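PDB 3HDX: SusD superfamily protein from Bacteroides thetaiotaomicron VPI-5482, which probably binds polysaccharide at the outer membrane as a SusD homolog, consistent with a role in glycan capture and carbohydrate metabolism. Local coordinates for residues A208-Y213 against V435-L440; L368-E372 against I416-R420. All blocks are in the same frame, centred on the assembly; numbering follows the deposited sequence. Where two conformers were deposited one is given.

Contact 1: residues A208-Y213 against V435-L440; sequences AWQGNY and VRRQKL. With EDO (1,2-ethanediol), chain D.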
# COMPACT_ATOMS: atom_id res chain seq x y z
N ALA A 208 5.39 11.82 -4.71
CA ALA A 208 4.20 12.03 -5.52
C ALA A 208 3.04 12.64 -4.70
O ALA A 208 2.33 13.52 -5.18
CB ALA A 208 3.73 10.70 -6.18
N TRP A 209 2.86 12.14 -3.48
CA TRP A 209 1.80 12.63 -2.54
C TRP A 209 1.97 14.11 -2.22
O TRP A 209 0.98 14.81 -2.00
CB TRP A 209 1.76 11.78 -1.28
CG TRP A 209 0.62 12.04 -0.34
CD1 TRP A 209 0.69 12.54 0.92
CD2 TRP A 209 -0.75 11.71 -0.57
NE1 TRP A 209 -0.58 12.58 1.48
CE2 TRP A 209 -1.47 12.07 0.57
CE3 TRP A 209 -1.44 11.20 -1.68
CZ2 TRP A 209 -2.83 11.86 0.68
CZ3 TRP A 209 -2.83 10.99 -1.56
CH2 TRP A 209 -3.50 11.36 -0.41
N GLN A 210 3.23 14.58 -2.22
CA GLN A 210 3.59 15.98 -1.98
C GLN A 210 3.63 16.83 -3.25
O GLN A 210 3.91 18.02 -3.18
CB GLN A 210 4.97 16.07 -1.32
CG GLN A 210 5.04 15.44 0.01
CD GLN A 210 6.41 15.69 0.61
OE1 GLN A 210 7.44 15.29 0.04
NE2 GLN A 210 6.43 16.43 1.70
N GLY A 211 3.39 16.21 -4.41
CA GLY A 211 3.49 16.92 -5.69
C GLY A 211 4.90 17.15 -6.17
O GLY A 211 5.10 17.92 -7.12
N ASN A 212 5.87 16.47 -5.54
CA ASN A 212 7.29 16.59 -5.92
C ASN A 212 7.57 15.53 -6.96
O ASN A 212 8.20 14.50 -6.70
CB ASN A 212 8.21 16.45 -4.73
CG ASN A 212 9.71 16.68 -5.10
OD1 ASN A 212 10.12 16.80 -6.29
ND2 ASN A 212 10.53 16.74 -4.05
N TYR A 213 7.09 15.80 -8.18
CA TYR A 213 7.21 14.82 -9.24
C TYR A 213 8.60 14.66 -9.84
O TYR A 213 8.87 13.61 -10.38
CB TYR A 213 6.12 15.06 -10.29
CG TYR A 213 4.74 14.62 -9.80
CD1 TYR A 213 4.44 13.28 -9.68
CD2 TYR A 213 3.73 15.55 -9.51
CE1 TYR A 213 3.18 12.86 -9.29
CE2 TYR A 213 2.45 15.13 -9.12
CZ TYR A 213 2.19 13.77 -9.02
OH TYR A 213 0.94 13.28 -8.67
N VAL A 435 -7.12 11.39 -5.07
CA VAL A 435 -6.59 12.66 -4.53
C VAL A 435 -5.43 13.18 -5.39
O VAL A 435 -5.42 14.33 -5.81
CB VAL A 435 -6.20 12.53 -3.03
CG1 VAL A 435 -5.51 13.81 -2.52
CG2 VAL A 435 -7.43 12.15 -2.13
N ARG A 436 -4.44 12.32 -5.70
CA ARG A 436 -3.31 12.80 -6.54
C ARG A 436 -3.83 13.23 -7.92
O ARG A 436 -3.39 14.23 -8.47
CB ARG A 436 -2.23 11.73 -6.72
CG ARG A 436 -1.55 11.32 -5.42
CD ARG A 436 -0.18 10.70 -5.65
NE ARG A 436 -0.21 9.74 -6.74
CZ ARG A 436 -0.80 8.55 -6.68
NH1 ARG A 436 -1.31 8.06 -5.53
NH2 ARG A 436 -0.88 7.82 -7.79
N ARG A 437 -4.74 12.44 -8.49
CA ARG A 437 -5.38 12.80 -9.76
C ARG A 437 -6.06 14.16 -9.69
O ARG A 437 -5.86 14.98 -10.58
CB ARG A 437 -6.42 11.75 -10.15
CG ARG A 437 -7.14 12.01 -11.48
CD ARG A 437 -8.43 11.25 -11.60
NE ARG A 437 -9.14 11.66 -12.82
CZ ARG A 437 -9.78 12.81 -12.96
NH1 ARG A 437 -9.88 13.67 -11.95
NH2 ARG A 437 -10.37 13.10 -14.12
N GLN A 438 -6.80 14.41 -8.61
CA GLN A 438 -7.50 15.68 -8.52
C GLN A 438 -6.55 16.87 -8.47
O GLN A 438 -6.80 17.92 -9.07
CB GLN A 438 -8.45 15.69 -7.33
CG GLN A 438 -9.33 16.96 -7.31
CD GLN A 438 -10.12 17.20 -8.61
OE1 GLN A 438 -10.23 18.36 -9.05
NE2 GLN A 438 -10.71 16.13 -9.20
N LYS A 439 -5.45 16.70 -7.76
CA LYS A 439 -4.46 17.77 -7.65
C LYS A 439 -3.85 18.15 -8.98
O LYS A 439 -3.51 19.32 -9.19
CB LYS A 439 -3.39 17.40 -6.61
CG LYS A 439 -3.96 17.35 -5.14
CD LYS A 439 -3.03 16.65 -4.15
CE LYS A 439 -1.74 17.42 -3.92
NZ LYS A 439 -0.80 16.61 -3.07
N LEU A 440 -3.71 17.18 -9.87
CA LEU A 440 -3.20 17.43 -11.23
C LEU A 440 -4.28 17.91 -12.20
O LEU A 440 -4.04 18.83 -12.95
CB LEU A 440 -2.58 16.16 -11.84
CG LEU A 440 -1.21 15.73 -11.32
CD1 LEU A 440 -0.88 14.24 -11.66
CD2 LEU A 440 -0.14 16.67 -11.80
C1 EDO D . -2.51 15.39 0.11
O1 EDO D . -2.10 14.96 -1.20
C2 EDO D . -3.27 16.70 -0.05
O2 EDO D . -2.43 17.67 -0.71
O HOH W 1 -0.20 14.65 -5.06
O HOH W 2 0.98 18.72 -2.68
O HOH W 3 -0.89 15.10 -7.70

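Contact 2: residues L368-E372 against I416-R420; sequences LLRAE and IFEER. With EDO (1,2-ethanediol), chain E.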
# COMPACT_ATOMS: atom_id res chain seq x y z
N LEU A 368 3.40 3.00 -13.63
CA LEU A 368 2.30 3.98 -13.85
C LEU A 368 2.59 5.27 -13.09
O LEU A 368 2.27 6.35 -13.57
CB LEU A 368 0.90 3.40 -13.50
CG LEU A 368 0.44 2.27 -14.42
CD1 LEU A 368 -0.78 1.50 -13.82
CD2 LEU A 368 0.15 2.80 -15.86
N LEU A 369 3.24 5.17 -11.92
CA LEU A 369 3.64 6.37 -11.14
C LEU A 369 4.61 7.19 -11.95
O LEU A 369 4.54 8.43 -11.96
CB LEU A 369 4.21 5.95 -9.76
CG LEU A 369 4.44 7.14 -8.83
CD1 LEU A 369 3.09 7.80 -8.39
CD2 LEU A 369 5.30 6.68 -7.61
N ARG A 370 5.56 6.51 -12.58
CA ARG A 370 6.52 7.19 -13.44
C ARG A 370 5.80 7.95 -14.58
O ARG A 370 6.18 9.07 -14.89
CB ARG A 370 7.57 6.22 -13.99
CG ARG A 370 8.71 6.95 -14.64
CD ARG A 370 9.70 5.99 -15.16
NE ARG A 370 10.89 6.65 -15.65
CZ ARG A 370 11.95 5.98 -16.08
NH1 ARG A 370 11.99 4.63 -16.04
NH2 ARG A 370 13.01 6.67 -16.50
N ALA A 371 4.82 7.30 -15.21
CA ALA A 371 3.99 7.97 -16.25
C ALA A 371 3.30 9.22 -15.71
O ALA A 371 3.36 10.29 -16.31
CB ALA A 371 3.01 6.98 -16.88
N GLU A 372 2.67 9.10 -14.55
CA GLU A 372 2.03 10.22 -13.88
C GLU A 372 3.04 11.37 -13.67
O GLU A 372 2.74 12.52 -14.00
CB GLU A 372 1.45 9.73 -12.55
CG GLU A 372 0.94 10.75 -11.54
CD GLU A 372 0.52 10.10 -10.22
OE1 GLU A 372 0.23 8.87 -10.18
OE2 GLU A 372 0.47 10.85 -9.22
N ILE A 416 -3.96 7.59 -17.53
CA ILE A 416 -3.02 6.93 -16.61
C ILE A 416 -3.76 6.55 -15.32
O ILE A 416 -3.59 5.42 -14.83
CB ILE A 416 -1.80 7.80 -16.29
CG1 ILE A 416 -0.93 7.98 -17.56
CG2 ILE A 416 -0.94 7.17 -15.18
CD1 ILE A 416 0.07 9.09 -17.52
N PHE A 417 -4.56 7.48 -14.78
CA PHE A 417 -5.37 7.14 -13.59
C PHE A 417 -6.44 6.07 -13.85
O PHE A 417 -6.69 5.26 -12.96
CB PHE A 417 -5.90 8.38 -12.90
CG PHE A 417 -4.86 9.05 -12.10
CD1 PHE A 417 -4.49 8.53 -10.86
CD2 PHE A 417 -4.18 10.18 -12.56
CE1 PHE A 417 -3.50 9.14 -10.09
CE2 PHE A 417 -3.21 10.76 -11.80
CZ PHE A 417 -2.84 10.24 -10.58
N GLU A 418 -7.02 6.00 -15.05
CA GLU A 418 -7.95 4.91 -15.36
C GLU A 418 -7.20 3.59 -15.45
O GLU A 418 -7.74 2.56 -15.09
CB GLU A 418 -8.71 5.17 -16.67
CG GLU A 418 -9.64 6.35 -16.59
CD GLU A 418 -10.64 6.30 -15.44
OE1 GLU A 418 -11.25 5.25 -15.24
OE2 GLU A 418 -10.81 7.34 -14.74
N GLU A 419 -5.97 3.61 -15.97
CA GLU A 419 -5.16 2.39 -16.01
C GLU A 419 -4.83 1.91 -14.59
O GLU A 419 -4.86 0.71 -14.28
CB GLU A 419 -3.92 2.52 -16.90
CG GLU A 419 -3.28 1.15 -17.24
CD GLU A 419 -4.16 0.23 -18.07
OE1 GLU A 419 -5.05 0.70 -18.81
OE2 GLU A 419 -3.91 -0.99 -18.03
N ARG A 420 -4.45 2.84 -13.71
CA ARG A 420 -4.25 2.48 -12.31
C ARG A 420 -5.54 1.90 -11.68
O ARG A 420 -5.50 0.97 -10.87
CB ARG A 420 -3.80 3.71 -11.51
CG ARG A 420 -2.42 4.20 -11.86
CD ARG A 420 -1.93 5.37 -11.00
NE ARG A 420 -1.77 5.01 -9.58
CZ ARG A 420 -0.70 4.42 -9.05
NH1 ARG A 420 0.43 4.23 -9.74
NH2 ARG A 420 -0.73 4.10 -7.77
C1 EDO E . -11.79 9.35 -12.23
O1 EDO E . -11.30 7.99 -12.17
C2 EDO E . -13.29 9.36 -12.33
O2 EDO E . -13.82 8.75 -11.15

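Contact 1: residues A208-Y213 against V435-L440
Trp-209 brings the six-membered part of its indole up to Val-435 and Arg-436 of helix 430-441. This is the tight half of the contact: Trp-209 CH2 stands 3.8 Å from Val-435 CG1, and CE3 of the same ring stands 3.7 Å from Arg-436 CG. With CG anti to the backbone N (chi1 -171°), the indole reaches back to the partner helix although the CB bond of Trp-209 points away from it. Alongside, Arg-436 CD packs beside Ala-208 CB, while Tyr-213 OH lies 3.6 Å from Leu-440 CD1. At the edge of the Tyr-213 ring, in its plane, a bridging water donates to Tyr-213 OH and to Arg-436 O. An alanine in place of Trp-209 is likely to leave Val-435 and the methylenes of Arg-436 facing a gap.

The other half is wet. The Schellman motif at Gly-211 ends helix 196-209, and Lys-439, bent at chi3 (66°), carries its ammonium to this helix end. One water links Lys-439 NZ, at 2.9 Å, to Ala-208 O; a second accepts from Lys-439 NZ and gives a weak bond to Gln-210 O. A 1,2-ethanediol, probably from the crystallisation liquor, takes bonds from NZ through both hydroxyls; its O1 lies 3.4 Å above the indole plane and donates to Trp-209 O.

Arg-436 NE and Tyr-213 OH both turn to Glu-372 of helix 363-376. On another side, Phe-123 and Arg-127 of helix 104-129 touch Trp-209.

Contact 2: residues L368-E372 against I416-R420
Ile-416 packs into helix 363-376, its CD1 resting 3.7 Å from Ala-371 CB and its CG2 lying 3.7 Å from Leu-368 O. Beside it, the side chains of Leu-368 and Arg-420 run alongside one another, pointing opposite ways, with Leu-368 CD1 meeting Arg-420 CG at 3.7 Å, so the arginine contributes its methylenes to the apolar seam. The segments run nearly antiparallel (162°), with axes 10.0 Å apart.

A second kind of contact sets a carboxylate against a ring. Glu-372, its CG set opposite the backbone N (chi1 169°) and the chain straight beyond it, places CD 3.4 Å from Phe-417 CZ, the two planes 47° apart.

Charge acts at longer range. Glu-372 OE1 is 4.4 Å from Arg-420 NE but far off the plane of the guanidinium, so any attraction is probably one of charge alone, with no N-H aimed at the oxygen. Each group has firmer partners: Arg-420 forms salt bridges with Asp-365 and Asp-433, and Glu-372 turns to Tyr-213 and Arg-436.

Helix 380-391 packs on Leu-368 and Glu-419, while helix 196-209 meets Leu-369 and Arg-420, placing this antiparallel pair within the surrounding helical bundle.

The two contacts differ in their access to solvent. Contact 2 is a fully buried seam between helices 363-376 and 409-423, its charges met by protein partners; contact 1 is partly buried, joining a helix end to helix 430-441 and giving one flank to water and diol. Helices 409-423 and 430-441 are consecutive in the chain, so each contact uses one of two successive helices. Their centres lie 12 Å apart, and Glu-372 unites them: its OE2 forms a salt bridge with Arg-436 NE at 2.8 Å and lies 2.5 Å from Tyr-213 OH, a probable hydrogen bond. Ala-208 also packs on Leu-369, adding an apolar join to this polar node.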